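Local structure of aminopeptidase C (Lactobacillus rhamnosus, 4K7C) at residues G322-T334 and K390-W403. The protein is probably a papain-like cysteine aminopeptidase of the bleomycin hydrolase type, removing residues from the N-terminal ends of peptides. Sequence-based numbering, arbitrary orientation.
Sequences GQSSDRQLGILDT and KVGEKGYFVASDAW
Ile331 and Leu332 pair in parallel with Val398 and Ala399, a register fixed by three backbone bonds, Val398 N to Gly330 O, Leu332 N to Val398 O and Ser400 N to Leu332 O, each donor nearly in line with the C=O it meets (167° or more at the oxygen); Gly392 N adds a fourth to Gln328 O (2.8 Å). Gly330 CA lies over the Phe397 ring, 3.4 Å from its centroid, a CH-pi contact in which a CB on Gly330 would collide with Phe397 CD1. Leu332 sets CB over the five-membered ring of Trp403 (3.7 Å from its centroid), CD1 near the six-membered ring, and CD2 at the edge of Phe397. Trp403 turns CG away from its own N (chi1 -165°), which lays the indole against Leu332 and carries NE1 to Gln323 O (2.8 Å, 160° at the hydrogen), in the ring plane. A leucine in place of Trp403 would probably leave Gln323 O without this donor and Leu332 CB without the indole face. Ser400 OG donates to Asp333 OD1 (2.8 Å) from above the carboxylate plane and accepts from Trp403 N, capping helix 401-407; Ser44 holds Asp333 OD2. The 325-326/331-332 hairpin, with a G1 bulge where Gly330 and Ile331 face Asp326, pairs along strand 396-400, whose other side pairs antiparallel with strand 377-384, while helix 42-47 touches Ile331.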
loop_
_atom_site.group_PDB
_atom_site.type_symbol
_atom_site.label_atom_id
_atom_site.label_comp_id
_atom_site.label_asym_id
_atom_site.label_seq_id
_atom_site.Cartn_x
_atom_site.Cartn_y
_atom_site.Cartn_z
ATOM N N GLY A 322 -7.824 -25.036 -13.798
ATOM C CA GLY A 322 -6.600 -25.201 -12.979
ATOM C C GLY A 322 -5.534 -26.062 -13.593
ATOM O O GLY A 322 -4.434 -26.019 -13.146
ATOM N N GLN A 323 -5.870 -26.789 -14.653
ATOM C CA GLN A 323 -4.871 -27.606 -15.396
ATOM C C GLN A 323 -4.049 -26.745 -16.321
ATOM O O GLN A 323 -4.604 -25.963 -17.115
ATOM C CB GLN A 323 -5.565 -28.652 -16.212
ATOM C CG GLN A 323 -6.288 -29.673 -15.365
ATOM C CD GLN A 323 -5.370 -30.710 -14.673
ATOM O OE1 GLN A 323 -4.175 -30.827 -14.975
ATOM N NE2 GLN A 323 -5.946 -31.484 -13.804
ATOM N N SER A 324 -2.714 -26.875 -16.230
ATOM C CA SER A 324 -1.785 -26.381 -17.280
ATOM C C SER A 324 -2.151 -24.961 -17.714
ATOM O O SER A 324 -2.330 -24.597 -18.871
ATOM C CB SER A 324 -1.664 -27.445 -18.402
ATOM O OG SER A 324 -0.738 -27.078 -19.366
ATOM N N SER A 325 -2.196 -24.091 -16.697
ATOM C CA SER A 325 -2.669 -22.771 -16.864
ATOM C C SER A 325 -1.888 -21.723 -16.070
ATOM O O SER A 325 -1.534 -21.930 -14.940
ATOM C CB SER A 325 -4.178 -22.650 -16.504
ATOM O OG SER A 325 -4.384 -23.023 -15.181
ATOM N N ASP A 326 -1.696 -20.570 -16.679
ATOM C CA ASP A 326 -1.213 -19.400 -15.939
ATOM C C ASP A 326 -2.474 -18.473 -15.831
ATOM O O ASP A 326 -2.851 -17.822 -16.791
ATOM C CB ASP A 326 -0.095 -18.672 -16.669
ATOM C CG ASP A 326 0.378 -17.421 -15.961
ATOM O OD1 ASP A 326 -0.439 -16.754 -15.248
ATOM O OD2 ASP A 326 1.568 -17.035 -16.181
ATOM N N ARG A 327 -3.031 -18.440 -14.634
ATOM C CA ARG A 327 -4.306 -17.747 -14.365
ATOM C C ARG A 327 -4.206 -16.269 -14.093
ATOM O O ARG A 327 -5.238 -15.598 -13.934
ATOM C CB ARG A 327 -5.045 -18.507 -13.253
ATOM C CG ARG A 327 -5.395 -19.854 -13.823
ATOM C CD ARG A 327 -6.229 -20.729 -12.979
ATOM N NE ARG A 327 -5.623 -21.174 -11.738
ATOM C CZ ARG A 327 -4.546 -21.961 -11.602
ATOM N NH1 ARG A 327 -3.751 -22.387 -12.621
ATOM N NH2 ARG A 327 -4.245 -22.318 -10.363
ATOM N N GLN A 328 -2.986 -15.750 -14.101
ATOM C CA GLN A 328 -2.750 -14.340 -14.079
ATOM C C GLN A 328 -2.624 -13.800 -15.472
ATOM O O GLN A 328 -3.303 -12.788 -15.818
ATOM C CB GLN A 328 -1.524 -13.965 -13.151
ATOM C CG GLN A 328 -1.199 -12.476 -13.199
ATOM C CD GLN A 328 -2.369 -11.597 -12.678
ATOM O OE1 GLN A 328 -2.713 -10.563 -13.299
ATOM N NE2 GLN A 328 -3.008 -12.050 -11.571
ATOM N N LEU A 329 -1.769 -14.387 -16.291
ATOM C CA LEU A 329 -1.565 -13.957 -17.669
ATOM C C LEU A 329 -2.746 -14.416 -18.533
ATOM O O LEU A 329 -2.905 -13.928 -19.600
ATOM C CB LEU A 329 -0.275 -14.439 -18.242
ATOM C CG LEU A 329 0.911 -13.853 -17.530
ATOM C CD1 LEU A 329 2.198 -14.401 -18.154
ATOM C CD2 LEU A 329 0.905 -12.302 -17.544
ATOM N N GLY A 330 -3.507 -15.378 -18.027
ATOM C CA GLY A 330 -4.642 -15.978 -18.788
ATOM C C GLY A 330 -4.301 -16.838 -19.962
ATOM O O GLY A 330 -4.991 -16.817 -20.941
ATOM N N ILE A 331 -3.286 -17.671 -19.782
ATOM C CA ILE A 331 -2.876 -18.570 -20.818
ATOM C C ILE A 331 -3.187 -20.003 -20.365
ATOM O O ILE A 331 -2.720 -20.468 -19.278
ATOM C CB ILE A 331 -1.346 -18.419 -21.057
ATOM C CG1 ILE A 331 -0.978 -17.047 -21.573
ATOM C CG2 ILE A 331 -0.892 -19.486 -22.058
ATOM C CD1 ILE A 331 0.495 -16.716 -21.607
ATOM N N LEU A 332 -3.979 -20.695 -21.195
ATOM C CA LEU A 332 -4.367 -22.050 -20.964
ATOM C C LEU A 332 -3.700 -22.844 -22.111
ATOM O O LEU A 332 -4.181 -22.828 -23.242
ATOM C CB LEU A 332 -5.896 -22.163 -21.039
ATOM C CG LEU A 332 -6.772 -21.206 -20.228
ATOM C CD1 LEU A 332 -8.295 -21.435 -20.309
ATOM C CD2 LEU A 332 -6.356 -21.247 -18.792
ATOM N N ASP A 333 -2.582 -23.496 -21.853
ATOM C CA ASP A 333 -1.812 -24.103 -22.910
ATOM C C ASP A 333 -1.061 -25.253 -22.226
ATOM O O ASP A 333 -0.424 -25.088 -21.159
ATOM C CB ASP A 333 -0.840 -23.094 -23.622
ATOM C CG ASP A 333 -0.068 -23.695 -24.804
ATOM O OD1 ASP A 333 -0.318 -24.906 -25.190
ATOM O OD2 ASP A 333 0.830 -22.939 -25.301
ATOM N N THR A 334 -1.181 -26.443 -22.836
ATOM C CA THR A 334 -0.396 -27.604 -22.439
ATOM C C THR A 334 1.125 -27.288 -22.416
ATOM O O THR A 334 1.838 -27.949 -21.710
ATOM C CB THR A 334 -0.644 -28.781 -23.367
ATOM O OG1 THR A 334 -0.420 -28.363 -24.698
ATOM C CG2 THR A 334 -2.026 -29.308 -23.218
ATOM N N LYS A 390 -8.365 -7.412 -14.422
ATOM C CA LYS A 390 -6.959 -7.409 -14.040
ATOM C C LYS A 390 -6.223 -8.734 -14.170
ATOM O O LYS A 390 -5.086 -8.846 -13.655
ATOM C CB LYS A 390 -6.850 -6.904 -12.621
ATOM C CG LYS A 390 -7.311 -5.440 -12.530
ATOM C CD LYS A 390 -7.306 -5.003 -11.075
ATOM C CE LYS A 390 -7.346 -3.471 -11.029
ATOM N NZ LYS A 390 -7.801 -2.991 -9.692
ATOM N N VAL A 391 -6.855 -9.711 -14.837
ATOM C CA VAL A 391 -6.207 -10.963 -15.253
ATOM C C VAL A 391 -6.366 -11.039 -16.759
ATOM O O VAL A 391 -7.293 -10.466 -17.358
ATOM C CB VAL A 391 -6.770 -12.245 -14.585
ATOM C CG1 VAL A 391 -6.533 -12.269 -13.116
ATOM C CG2 VAL A 391 -8.299 -12.302 -14.838
ATOM N N GLY A 392 -5.441 -11.766 -17.378
ATOM C CA GLY A 392 -5.410 -11.982 -18.803
ATOM C C GLY A 392 -5.308 -10.659 -19.528
ATOM O O GLY A 392 -4.692 -9.680 -19.062
ATOM N N GLU A 393 -5.950 -10.619 -20.679
ATOM C CA GLU A 393 -6.008 -9.444 -21.565
ATOM C C GLU A 393 -7.363 -8.739 -21.349
ATOM O O GLU A 393 -8.337 -9.110 -21.934
ATOM C CB GLU A 393 -5.807 -9.917 -23.004
ATOM C CG GLU A 393 -5.516 -8.829 -24.022
ATOM C CD GLU A 393 -4.179 -8.105 -23.746
ATOM O OE1 GLU A 393 -3.210 -8.754 -23.278
ATOM O OE2 GLU A 393 -4.137 -6.872 -23.983
ATOM N N LYS A 394 -7.382 -7.766 -20.423
ATOM C CA LYS A 394 -8.606 -7.125 -19.941
ATOM C C LYS A 394 -9.678 -8.105 -19.544
ATOM O O LYS A 394 -10.835 -7.881 -19.777
ATOM C CB LYS A 394 -9.091 -6.168 -21.004
ATOM C CG LYS A 394 -8.148 -4.984 -21.126
ATOM C CD LYS A 394 -8.294 -4.312 -22.445
ATOM C CE LYS A 394 -7.474 -3.029 -22.397
ATOM N NZ LYS A 394 -7.591 -2.286 -23.680
ATOM N N GLY A 395 -9.259 -9.189 -18.943
ATOM C CA GLY A 395 -10.140 -10.269 -18.465
ATOM C C GLY A 395 -10.459 -11.421 -19.421
ATOM O O GLY A 395 -11.095 -12.347 -19.044
ATOM N N TYR A 396 -9.885 -11.366 -20.615
ATOM C CA TYR A 396 -9.954 -12.441 -21.586
ATOM C C TYR A 396 -8.718 -13.346 -21.537
ATOM O O TYR A 396 -7.559 -12.888 -21.343
ATOM C CB TYR A 396 -10.109 -11.867 -22.982
ATOM C CG TYR A 396 -11.503 -11.268 -23.250
ATOM C CD1 TYR A 396 -12.473 -12.053 -23.825
ATOM C CD2 TYR A 396 -11.853 -9.952 -22.843
ATOM C CE1 TYR A 396 -13.744 -11.554 -24.043
ATOM C CE2 TYR A 396 -13.082 -9.448 -23.034
ATOM C CZ TYR A 396 -14.057 -10.233 -23.655
ATOM O OH TYR A 396 -15.331 -9.705 -23.847
ATOM N N PHE A 397 -8.984 -14.624 -21.693
ATOM C CA PHE A 397 -7.958 -15.679 -21.620
ATOM C C PHE A 397 -7.771 -16.209 -23.072
ATOM O O PHE A 397 -8.560 -15.862 -23.968
ATOM C CB PHE A 397 -8.418 -16.762 -20.668
ATOM C CG PHE A 397 -8.105 -16.528 -19.201
ATOM C CD1 PHE A 397 -8.118 -15.297 -18.645
ATOM C CD2 PHE A 397 -7.909 -17.620 -18.374
ATOM C CE1 PHE A 397 -7.850 -15.106 -17.294
ATOM C CE2 PHE A 397 -7.626 -17.441 -17.053
ATOM C CZ PHE A 397 -7.587 -16.177 -16.521
ATOM N N VAL A 398 -6.744 -17.032 -23.273
ATOM C CA VAL A 398 -6.491 -17.670 -24.543
ATOM C C VAL A 398 -6.186 -19.127 -24.233
ATOM O O VAL A 398 -5.419 -19.433 -23.256
ATOM C CB VAL A 398 -5.426 -16.959 -25.338
ATOM C CG1 VAL A 398 -4.192 -16.734 -24.489
ATOM C CG2 VAL A 398 -5.084 -17.755 -26.595
ATOM N N ALA A 399 -6.773 -20.068 -25.022
ATOM C CA ALA A 399 -6.593 -21.494 -24.779
ATOM C C ALA A 399 -6.045 -22.090 -26.056
ATOM O O ALA A 399 -6.590 -21.797 -27.160
ATOM C CB ALA A 399 -7.884 -22.193 -24.461
ATOM N N SER A 400 -4.950 -22.852 -25.944
ATOM C CA SER A 400 -4.399 -23.491 -27.107
ATOM C C SER A 400 -5.359 -24.634 -27.531
ATOM O O SER A 400 -6.128 -25.173 -26.726
ATOM C CB SER A 400 -2.959 -24.070 -26.875
ATOM O OG SER A 400 -2.993 -25.179 -26.013
ATOM N N ASP A 401 -5.272 -25.016 -28.810
ATOM C CA ASP A 401 -6.089 -26.116 -29.288
ATOM C C ASP A 401 -5.704 -27.420 -28.553
ATOM O O ASP A 401 -6.565 -28.233 -28.195
ATOM C CB ASP A 401 -5.965 -26.256 -30.802
ATOM C CG ASP A 401 -7.116 -27.065 -31.343
ATOM O OD1 ASP A 401 -8.221 -26.664 -31.014
ATOM O OD2 ASP A 401 -6.893 -28.139 -31.972
ATOM N N ALA A 402 -4.403 -27.631 -28.244
ATOM C CA ALA A 402 -4.062 -28.813 -27.435
ATOM C C ALA A 402 -4.684 -28.829 -26.067
ATOM O O ALA A 402 -5.070 -29.901 -25.542
ATOM C CB ALA A 402 -2.533 -28.977 -27.367
ATOM N N TRP A 403 -4.708 -27.649 -25.428
ATOM C CA TRP A 403 -5.346 -27.509 -24.155
ATOM C C TRP A 403 -6.831 -27.820 -24.242
ATOM O O TRP A 403 -7.346 -28.490 -23.386
ATOM C CB TRP A 403 -5.133 -26.098 -23.548
ATOM C CG TRP A 403 -5.464 -25.975 -22.065
ATOM C CD1 TRP A 403 -4.584 -26.057 -21.018
ATOM C CD2 TRP A 403 -6.754 -25.731 -21.470
ATOM N NE1 TRP A 403 -5.231 -25.841 -19.823
ATOM C CE2 TRP A 403 -6.561 -25.638 -20.079
ATOM C CE3 TRP A 403 -8.035 -25.600 -21.990
ATOM C CZ2 TRP A 403 -7.601 -25.442 -19.181
ATOM C CZ3 TRP A 403 -9.077 -25.349 -21.085
ATOM C CH2 TRP A 403 -8.850 -25.292 -19.706
#